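PDB 4MSX: Pre-mRNA-splicing factor SAD1 from Saccharomyces cerevisiae, which promotes the assembly of newly synthesized U4 snRNA into the U4/U6 snRNP and is required for pre-mRNA splicing, though built like a ubiquitin-specific protease. Local coordinates for residues 411-416 with 474-479; 439-444 with 454-459. One frame throughout, in Å; residues are numbered along the deposited sequence. Where two conformers were deposited one is given.

Interaction 1: 411-416 with 474-479; sequences YRLKAN and FIQVWE
Leu413 lays its CD1 methyl over one face of the Trp478 indole, 3.7 Å from the centroid of the five-membered ring, a CH-pi contact. With CG anti to the backbone N (chi1 -178°), that branch is carried out across the ring; a branched aliphatic side chain suits the place because its methyl can lie on the indole face. The indole is also held at its edge: Trp478 NE1 donates to Gln476 OE1 (2.9 Å). The same amide donates through NE2, in its own plane, to Asn416 OD1 at 3.2 Å, reaching that oxygen from above the carbonyl plane. Asn416 OD1 also bonds Thr473 OG1, so this buried oxygen has two partners.

On the face of Ala415 and Val477 the two side chains meet CB to CB, beneath Leu201 of helix 189-203. Lys414 and Ala415 both oppose Val477 in a classic beta bulge, where Val477 O accepts from Lys414 N (2.9 Å) and Ala415 N (3.3 Å). In one of its two conformers Lys414, bent at chi2, chi3 and chi4, curls back over extended Glu479, and NZ lies 2.8 Å from Glu479 OE1, above the carboxylate plane. Chemically, a chain of amide hydrogen bonds serves the buried face, while a salt bridge can pair charges where the strands become partly exposed.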
ATOM      1  N   TYR A 411       1.359  16.814 -16.074  1.00 33.53           N
ATOM      2  CA  TYR A 411       1.264  15.865 -14.941  1.00 30.76           C
ATOM      3  C   TYR A 411       1.766  16.543 -13.670  1.00 33.15           C
ATOM      4  O   TYR A 411       2.656  17.403 -13.737  1.00 30.76           O
ATOM      5  CB  TYR A 411       2.205  14.667 -15.233  1.00 30.10           C
ATOM      6  CG  TYR A 411       1.575  13.640 -16.124  1.00 31.11           C
ATOM      7  CD1 TYR A 411       1.711  13.705 -17.521  1.00 31.52           C
ATOM      8  CD2 TYR A 411       0.851  12.586 -15.571  1.00 29.57           C
ATOM      9  CE1 TYR A 411       1.122  12.752 -18.327  1.00 31.76           C
ATOM     10  CE2 TYR A 411       0.272  11.636 -16.364  1.00 30.93           C
ATOM     11  CZ  TYR A 411       0.419  11.704 -17.732  1.00 32.92           C
ATOM     12  OH  TYR A 411      -0.182  10.741 -18.489  1.00 28.97           O
ATOM     13  N   ARG A 412       1.257  16.120 -12.504  1.00 30.50           N
ATOM     14  CA  ARG A 412       1.785  16.606 -11.243  1.00 31.55           C
ATOM     15  C   ARG A 412       2.202  15.383 -10.387  1.00 29.17           C
ATOM     16  O   ARG A 412       1.488  14.387 -10.406  1.00 27.03           O
ATOM     17  CB  ARG A 412       0.690  17.371 -10.486  1.00 35.51           C
ATOM     18  CG  ARG A 412       0.460  18.748 -11.151  1.00 59.61           C
ATOM     19  CD  ARG A 412      -0.198  19.780 -10.256  1.00 78.50           C
ATOM     20  NE  ARG A 412      -0.310  21.050 -10.981  1.00102.41           N
ATOM     21  CZ  ARG A 412      -0.810  22.177 -10.478  1.00102.98           C
ATOM     22  NH1 ARG A 412      -1.257  22.219  -9.225  1.00 89.34           N
ATOM     23  NH2 ARG A 412      -0.862  23.270 -11.235  1.00107.07           N
ATOM     24  N   LEU A 413       3.292  15.522  -9.654  1.00 27.90           N
ATOM     25  CA  LEU A 413       3.845  14.412  -8.850  1.00 31.27           C
ATOM     26  C   LEU A 413       2.945  14.178  -7.646  1.00 33.30           C
ATOM     27  O   LEU A 413       2.610  15.125  -6.947  1.00 27.56           O
ATOM     28  CB  LEU A 413       5.239  14.784  -8.379  1.00 32.07           C
ATOM     29  CG  LEU A 413       5.943  13.692  -7.567  1.00 28.31           C
ATOM     30  CD1 LEU A 413       6.221  12.422  -8.447  1.00 27.09           C
ATOM     31  CD2 LEU A 413       7.242  14.285  -7.031  1.00 27.42           C
ATOM     32  N   LYS A 414       2.595  12.919  -7.378  1.00 24.69           N
ATOM     33  CA  LYS A 414       1.689  12.568  -6.283  0.54 27.82           C
ATOM     34  C   LYS A 414       2.336  11.614  -5.271  1.00 30.88           C
ATOM     35  O   LYS A 414       1.947  11.585  -4.113  1.00 26.76           O
ATOM     36  CB  LYS A 414       0.425  11.886  -6.837  0.54 31.71           C
ATOM     37  CG  LYS A 414      -0.500  12.816  -7.692  0.54 34.62           C
ATOM     38  CD  LYS A 414      -1.273  13.843  -6.826  0.54 36.01           C
ATOM     39  CE  LYS A 414      -2.192  13.153  -5.786  0.54 43.53           C
ATOM     40  NZ  LYS A 414      -3.251  12.271  -6.377  0.54 46.24           N
ATOM     41  N   ALA A 415       3.324  10.826  -5.714  1.00 25.38           N
ATOM     42  CA  ALA A 415       3.972   9.877  -4.800  1.00 24.57           C
ATOM     43  C   ALA A 415       5.410   9.670  -5.254  1.00 22.28           C
ATOM     44  O   ALA A 415       5.691   9.663  -6.475  1.00 25.82           O
ATOM     45  CB  ALA A 415       3.219   8.525  -4.833  1.00 23.68           C
ATOM     46  N   ASN A 416       6.291   9.487  -4.276  1.00 23.00           N
ATOM     47  CA  ASN A 416       7.730   9.332  -4.529  1.00 24.82           C
ATOM     48  C   ASN A 416       8.262   8.235  -3.582  1.00 28.28           C
ATOM     49  O   ASN A 416       8.198   8.400  -2.370  1.00 28.68           O
ATOM     50  CB  ASN A 416       8.410  10.684  -4.254  1.00 24.09           C
ATOM     51  CG  ASN A 416       9.888  10.709  -4.690  1.00 27.90           C
ATOM     52  OD1 ASN A 416      10.224  10.248  -5.763  1.00 33.17           O
ATOM     53  ND2 ASN A 416      10.762  11.200  -3.826  1.00 26.34           N
ATOM     54  N   PHE A 474      13.184   6.203  -6.580  1.00 24.75           N
ATOM     55  CA  PHE A 474      13.183   4.896  -7.248  1.00 21.38           C
ATOM     56  C   PHE A 474      11.907   4.723  -8.091  1.00 25.04           C
ATOM     57  O   PHE A 474      11.972   4.269  -9.230  1.00 25.04           O
ATOM     58  CB  PHE A 474      13.238   3.782  -6.176  1.00 23.16           C
ATOM     59  CG  PHE A 474      13.267   2.384  -6.741  1.00 26.99           C
ATOM     60  CD1 PHE A 474      14.362   1.934  -7.478  1.00 27.89           C
ATOM     61  CD2 PHE A 474      12.219   1.494  -6.478  1.00 26.41           C
ATOM     62  CE1 PHE A 474      14.399   0.643  -7.990  1.00 29.76           C
ATOM     63  CE2 PHE A 474      12.256   0.188  -6.991  1.00 25.88           C
ATOM     64  CZ  PHE A 474      13.330  -0.249  -7.726  1.00 23.97           C
ATOM     65  N   ILE A 475      10.735   5.013  -7.498  1.00 22.31           N
ATOM     66  CA  ILE A 475       9.478   4.974  -8.216  0.60 22.23           C
ATOM     67  C   ILE A 475       8.689   6.252  -7.956  1.00 23.16           C
ATOM     68  O   ILE A 475       8.668   6.752  -6.836  1.00 26.66           O
ATOM     69  CB  ILE A 475       8.574   3.779  -7.688  0.60 24.23           C
ATOM     70  CG1 ILE A 475       8.963   2.485  -8.379  0.60 27.81           C
ATOM     71  CG2 ILE A 475       7.079   4.074  -7.928  0.60 26.88           C
ATOM     72  CD1 ILE A 475       8.373   1.277  -7.641  0.60 28.49           C
ATOM     73  N   GLN A 476       8.019   6.755  -8.974  1.00 22.11           N
ATOM     74  CA  GLN A 476       7.158   7.930  -8.786  1.00 19.91           C
ATOM     75  C   GLN A 476       5.838   7.699  -9.432  1.00 23.32           C
ATOM     76  O   GLN A 476       5.756   7.032 -10.456  1.00 26.13           O
ATOM     77  CB  GLN A 476       7.745   9.221  -9.480  1.00 23.93           C
ATOM     78  CG  GLN A 476       9.007   9.685  -8.752  1.00 25.78           C
ATOM     79  CD  GLN A 476       9.634  10.897  -9.425  1.00 31.53           C
ATOM     80  OE1 GLN A 476       9.411  11.147 -10.637  1.00 28.24           O
ATOM     81  NE2 GLN A 476      10.371  11.677  -8.638  1.00 30.74           N
ATOM     82  N   VAL A 477       4.817   8.358  -8.881  1.00 23.74           N
ATOM     83  CA  VAL A 477       3.490   8.273  -9.497  1.00 21.82           C
ATOM     84  C   VAL A 477       3.120   9.716  -9.844  1.00 24.67           C
ATOM     85  O   VAL A 477       3.173  10.570  -8.975  1.00 26.01           O
ATOM     86  CB  VAL A 477       2.404   7.724  -8.544  1.00 24.20           C
ATOM     87  CG1 VAL A 477       1.003   7.782  -9.206  1.00 21.75           C
ATOM     88  CG2 VAL A 477       2.719   6.243  -8.130  1.00 22.87           C
ATOM     89  N   TRP A 478       2.824   9.945 -11.115  1.00 26.76           N
ATOM     90  CA  TRP A 478       2.430  11.287 -11.621  1.00 26.81           C
ATOM     91  C   TRP A 478       0.983  11.218 -12.060  1.00 30.48           C
ATOM     92  O   TRP A 478       0.557  10.203 -12.653  1.00 28.86           O
ATOM     93  CB  TRP A 478       3.305  11.663 -12.826  1.00 24.02           C
ATOM     94  CG  TRP A 478       4.723  11.942 -12.444  1.00 23.78           C
ATOM     95  CD1 TRP A 478       5.695  11.002 -12.171  1.00 26.49           C
ATOM     96  CD2 TRP A 478       5.341  13.225 -12.240  1.00 27.70           C
ATOM     97  NE1 TRP A 478       6.867  11.633 -11.830  1.00 30.42           N
ATOM     98  CE2 TRP A 478       6.685  12.992 -11.900  1.00 31.32           C
ATOM     99  CE3 TRP A 478       4.898  14.567 -12.384  1.00 30.08           C
ATOM    100  CZ2 TRP A 478       7.600  14.041 -11.639  1.00 30.04           C
ATOM    101  CZ3 TRP A 478       5.802  15.597 -12.135  1.00 29.02           C
ATOM    102  CH2 TRP A 478       7.132  15.325 -11.762  1.00 28.49           C
ATOM    103  N   GLU A 479       0.216  12.294 -11.810  1.00 26.71           N
ATOM    104  CA  GLU A 479      -1.194  12.265 -12.126  1.00 27.32           C
ATOM    105  C   GLU A 479      -1.506  13.359 -13.183  1.00 30.53           C
ATOM    106  O   GLU A 479      -1.044  14.503 -13.066  1.00 29.02           O
ATOM    107  CB  GLU A 479      -2.054  12.566 -10.887  1.00 31.11           C
ATOM    108  CG  GLU A 479      -3.543  12.545 -11.223  1.00 39.76           C
ATOM    109  CD  GLU A 479      -4.467  12.615  -9.986  1.00 47.58           C
ATOM    110  OE1 GLU A 479      -4.023  13.110  -8.906  1.00 43.71           O
ATOM    111  OE2 GLU A 479      -5.639  12.170 -10.115  1.00 52.76           O
TER

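Interaction 2: 439-444 with 454-459; sequences HWITQL and EIDGIN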
ATOM      1  N   HIS A 439      16.452  -0.064   2.135  1.00 35.16           N
ATOM      2  CA  HIS A 439      15.290   0.280   2.939  1.00 33.13           C
ATOM      3  C   HIS A 439      14.456   1.238   2.062  1.00 34.37           C
ATOM      4  O   HIS A 439      15.024   2.046   1.301  1.00 32.11           O
ATOM      5  CB  HIS A 439      15.738   0.959   4.228  1.00 33.76           C
ATOM      6  CG  HIS A 439      14.630   1.550   5.058  1.00 41.20           C
ATOM      7  ND1 HIS A 439      13.472   0.861   5.391  1.00 43.99           N
ATOM      8  CD2 HIS A 439      14.522   2.772   5.644  1.00 37.18           C
ATOM      9  CE1 HIS A 439      12.693   1.644   6.121  1.00 44.06           C
ATOM     10  NE2 HIS A 439      13.306   2.807   6.293  1.00 41.69           N
ATOM     11  N   TRP A 440      13.136   1.165   2.180  1.00 27.95           N
ATOM     12  CA  TRP A 440      12.249   1.906   1.242  1.00 28.10           C
ATOM     13  C   TRP A 440      11.354   2.814   2.060  1.00 32.01           C
ATOM     14  O   TRP A 440      10.760   2.384   3.064  1.00 29.84           O
ATOM     15  CB  TRP A 440      11.400   0.891   0.430  1.00 27.25           C
ATOM     16  CG  TRP A 440      12.259  -0.076  -0.351  1.00 26.81           C
ATOM     17  CD1 TRP A 440      12.548  -1.403  -0.064  1.00 24.51           C
ATOM     18  CD2 TRP A 440      12.950   0.242  -1.561  1.00 22.07           C
ATOM     19  NE1 TRP A 440      13.386  -1.905  -1.045  1.00 26.47           N
ATOM     20  CE2 TRP A 440      13.666  -0.902  -1.956  1.00 25.06           C
ATOM     21  CE3 TRP A 440      13.034   1.415  -2.335  1.00 24.49           C
ATOM     22  CZ2 TRP A 440      14.449  -0.933  -3.105  1.00 28.30           C
ATOM     23  CZ3 TRP A 440      13.794   1.396  -3.488  1.00 27.64           C
ATOM     24  CH2 TRP A 440      14.510   0.224  -3.867  1.00 28.81           C
ATOM     25  N   ILE A 441      11.240   4.066   1.642  1.00 25.16           N
ATOM     26  CA  ILE A 441      10.310   4.949   2.340  0.51 30.44           C
ATOM     27  C   ILE A 441       9.442   5.648   1.306  1.00 25.58           C
ATOM     28  O   ILE A 441       9.773   5.710   0.121  1.00 29.49           O
ATOM     29  CB  ILE A 441      11.037   5.964   3.213  0.51 32.20           C
ATOM     30  CG1 ILE A 441      11.831   6.915   2.332  0.51 28.59           C
ATOM     31  CG2 ILE A 441      11.995   5.240   4.233  0.51 36.04           C
ATOM     32  CD1 ILE A 441      12.550   7.992   3.122  0.51 38.01           C
ATOM     33  N   THR A 442       8.283   6.113   1.753  1.00 22.10           N
ATOM     34  CA  THR A 442       7.251   6.540   0.783  1.00 24.67           C
ATOM     35  C   THR A 442       6.845   7.946   1.130  1.00 29.61           C
ATOM     36  O   THR A 442       6.526   8.226   2.281  1.00 31.82           O
ATOM     37  CB  THR A 442       6.017   5.601   0.863  1.00 34.13           C
ATOM     38  OG1 THR A 442       6.480   4.257   0.720  1.00 36.50           O
ATOM     39  CG2 THR A 442       4.943   5.907  -0.249  1.00 24.90           C
ATOM     40  N   GLN A 443       6.850   8.836   0.130  1.00 24.81           N
ATOM     41  CA  GLN A 443       6.387  10.199   0.336  1.00 25.28           C
ATOM     42  C   GLN A 443       5.118  10.379  -0.462  1.00 29.00           C
ATOM     43  O   GLN A 443       5.072   9.993  -1.644  1.00 28.62           O
ATOM     44  CB  GLN A 443       7.442  11.188  -0.211  1.00 26.77           C
ATOM     45  CG  GLN A 443       8.749  11.012   0.546  1.00 31.00           C
ATOM     46  CD  GLN A 443       9.929  11.768  -0.069  1.00 30.75           C
ATOM     47  OE1 GLN A 443       9.955  12.058  -1.282  1.00 31.40           O
ATOM     48  NE2 GLN A 443      10.942  12.047   0.770  1.00 34.79           N
ATOM     49  N   LEU A 444       4.097  10.965   0.157  1.00 25.96           N
ATOM     50  CA  LEU A 444       2.807  11.061  -0.512  1.00 24.28           C
ATOM     51  C   LEU A 444       2.266  12.463  -0.425  1.00 29.80           C
ATOM     52  O   LEU A 444       2.358  13.095   0.622  1.00 28.03           O
ATOM     53  CB  LEU A 444       1.750  10.163   0.211  1.00 27.57           C
ATOM     54  CG  LEU A 444       2.158   8.668   0.193  1.00 28.16           C
ATOM     55  CD1 LEU A 444       1.168   7.831   1.058  1.00 25.87           C
ATOM     56  CD2 LEU A 444       2.148   8.142  -1.242  1.00 26.08           C
ATOM     57  N   GLU A 454       6.039  12.133   4.498  1.00 29.63           N
ATOM     58  CA  GLU A 454       6.970  11.029   4.315  1.00 32.45           C
ATOM     59  C   GLU A 454       6.702   9.949   5.358  1.00 36.56           C
ATOM     60  O   GLU A 454       6.759  10.196   6.553  1.00 38.13           O
ATOM     61  CB  GLU A 454       8.408  11.520   4.467  1.00 33.04           C
ATOM     62  CG  GLU A 454       9.451  10.401   4.472  1.00 32.76           C
ATOM     63  CD  GLU A 454      10.890  10.970   4.596  1.00 44.83           C
ATOM     64  OE1 GLU A 454      11.338  11.664   3.666  1.00 40.89           O
ATOM     65  OE2 GLU A 454      11.536  10.742   5.635  1.00 48.71           O
ATOM     66  N   ILE A 455       6.459   8.740   4.898  1.00 30.36           N
ATOM     67  CA  ILE A 455       6.133   7.639   5.812  1.00 26.57           C
ATOM     68  C   ILE A 455       7.332   6.704   5.833  1.00 34.25           C
ATOM     69  O   ILE A 455       7.656   6.082   4.830  1.00 32.77           O
ATOM     70  CB  ILE A 455       4.864   6.960   5.352  1.00 30.60           C
ATOM     71  CG1 ILE A 455       3.768   8.035   5.315  1.00 31.98           C
ATOM     72  CG2 ILE A 455       4.526   5.786   6.288  1.00 29.35           C
ATOM     73  CD1 ILE A 455       2.579   7.754   4.460  1.00 37.64           C
ATOM     74  N   ASP A 456       7.988   6.623   6.978  1.00 32.57           N
ATOM     75  CA  ASP A 456       9.197   5.770   7.131  1.00 35.45           C
ATOM     76  C   ASP A 456       8.917   4.842   8.328  1.00 38.16           C
ATOM     77  O   ASP A 456       8.938   5.271   9.476  1.00 38.50           O
ATOM     78  CB  ASP A 456      10.431   6.685   7.342  1.00 34.65           C
ATOM     79  CG  ASP A 456      11.725   5.906   7.635  1.00 47.05           C
ATOM     80  OD1 ASP A 456      11.718   4.644   7.640  1.00 40.45           O
ATOM     81  OD2 ASP A 456      12.760   6.587   7.835  1.00 45.76           O
ATOM     82  N   GLY A 457       8.550   3.593   8.078  1.00 36.06           N
ATOM     83  CA  GLY A 457       8.112   2.738   9.203  1.00 38.48           C
ATOM     84  C   GLY A 457       6.833   3.319   9.784  1.00 41.08           C
ATOM     85  O   GLY A 457       5.919   3.654   9.028  1.00 36.91           O
ATOM     86  N   ILE A 458       6.717   3.467  11.102  1.00 36.99           N
ATOM     87  CA  ILE A 458       5.500   4.070  11.649  1.00 38.37           C
ATOM     88  C   ILE A 458       5.584   5.590  11.756  1.00 40.72           C
ATOM     89  O   ILE A 458       4.588   6.220  12.099  1.00 43.12           O
ATOM     90  CB  ILE A 458       5.112   3.511  13.050  1.00 45.28           C
ATOM     91  CG1 ILE A 458       6.195   3.811  14.084  1.00 52.27           C
ATOM     92  CG2 ILE A 458       4.936   2.037  12.995  1.00 43.36           C
ATOM     93  CD1 ILE A 458       5.667   3.724  15.515  1.00 54.95           C
ATOM     94  N   ASN A 459       6.753   6.165  11.451  1.00 42.10           N
ATOM     95  CA  ASN A 459       6.945   7.629  11.521  1.00 50.15           C
ATOM     96  C   ASN A 459       6.470   8.385  10.300  1.00 43.55           C
ATOM     97  O   ASN A 459       6.749   7.979   9.177  1.00 39.99           O
ATOM     98  CB  ASN A 459       8.418   7.968  11.688  1.00 47.34           C
ATOM     99  CG  ASN A 459       8.972   7.449  12.972  1.00 63.59           C
ATOM    100  OD1 ASN A 459       8.312   7.543  14.020  1.00 66.19           O
ATOM    101  ND2 ASN A 459      10.176   6.861  12.911  1.00 62.07           N
TER
HETATM  102  O   HOH W   1       9.562   2.369   5.559  1.00 36.28           O
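His439 and Asp456 each hold CG anti to the backbone N (chi1 171° and 175°), which brings imidazole and carboxylate together across the strands. His439 NE2 donates to Asp456 OD1 at 2.8 Å; the oxygen lies in the ring plane, but the donor stands above the carboxylate plane, the two flat groups being turned 44° apart. ND1 is hydrogen-bonded to Asp193 OD2, so the imidazole is gripped at both nitrogens, which should restrict its rotation.

Gln443 and extended Glu454 lie side by side as a non-hydrogen-bonded pair, amide and carboxylate nearly coplanar. Gln443 NE2 donates to the anti lone pair of Glu454 OE1 at 2.9 Å, while Gln443 OE1 is hydrogen-bonded to Asn416. A carboxylate suits this buried place because it also answers two cations, OE2 with Arg463 and OE1 with Lys471. Replacing Glu454 by alanine is likely to cost Arg463 and Lys471 this countercharge and leave Gln443 NE2 without this acceptor.

Between these polar pairs Ile441, in one of its two conformers, packs CD1 3.7 Å from Glu454 CD and CG2 3.5 Å from Asp456 CG. Leu444 and Ile455 meet through their CD1 methyls (3.7 Å). Thr442 and Ile455 exchange backbone bonds. A water accepts a hydrogen bond from Gly457 N and donates one to Trp440 O. Gly457, with positive phi, takes the second position of a type II' turn linking strand 451-456 to 459-463, which extends the hairpin into an antiparallel meander. His439 and Asp456 probably correspond to the histidine and acidic residue of the USP catalytic triad, with Asp193 apparently where the cysteine would be, consistent with a catalytically inactive deubiquitinase.

Overall arrangement
Interactions 1 and 2 belong to one sheet of the USP domain, since strands 409-421 and 438-446 are neighbours in it. Strand 472-480 flanks 409-421 in interaction 1, whereas interaction 2 is a local hairpin joining 438-446 to 451-456. The two centres lie about 15 Å apart, yet they touch: Asn416 ND2 probably bonds Gln443 OE1, Phe474 packs on Trp440, and Ala415 meets Leu444. Both contacts are mainly buried. Interaction 1 combines an indole, amides and a bulge, with its salt bridge at a partly exposed end; interaction 2 keeps a glutamate, salt-bridged and probably charged, among buried residues and places its histidine-aspartate pair at the partly exposed end.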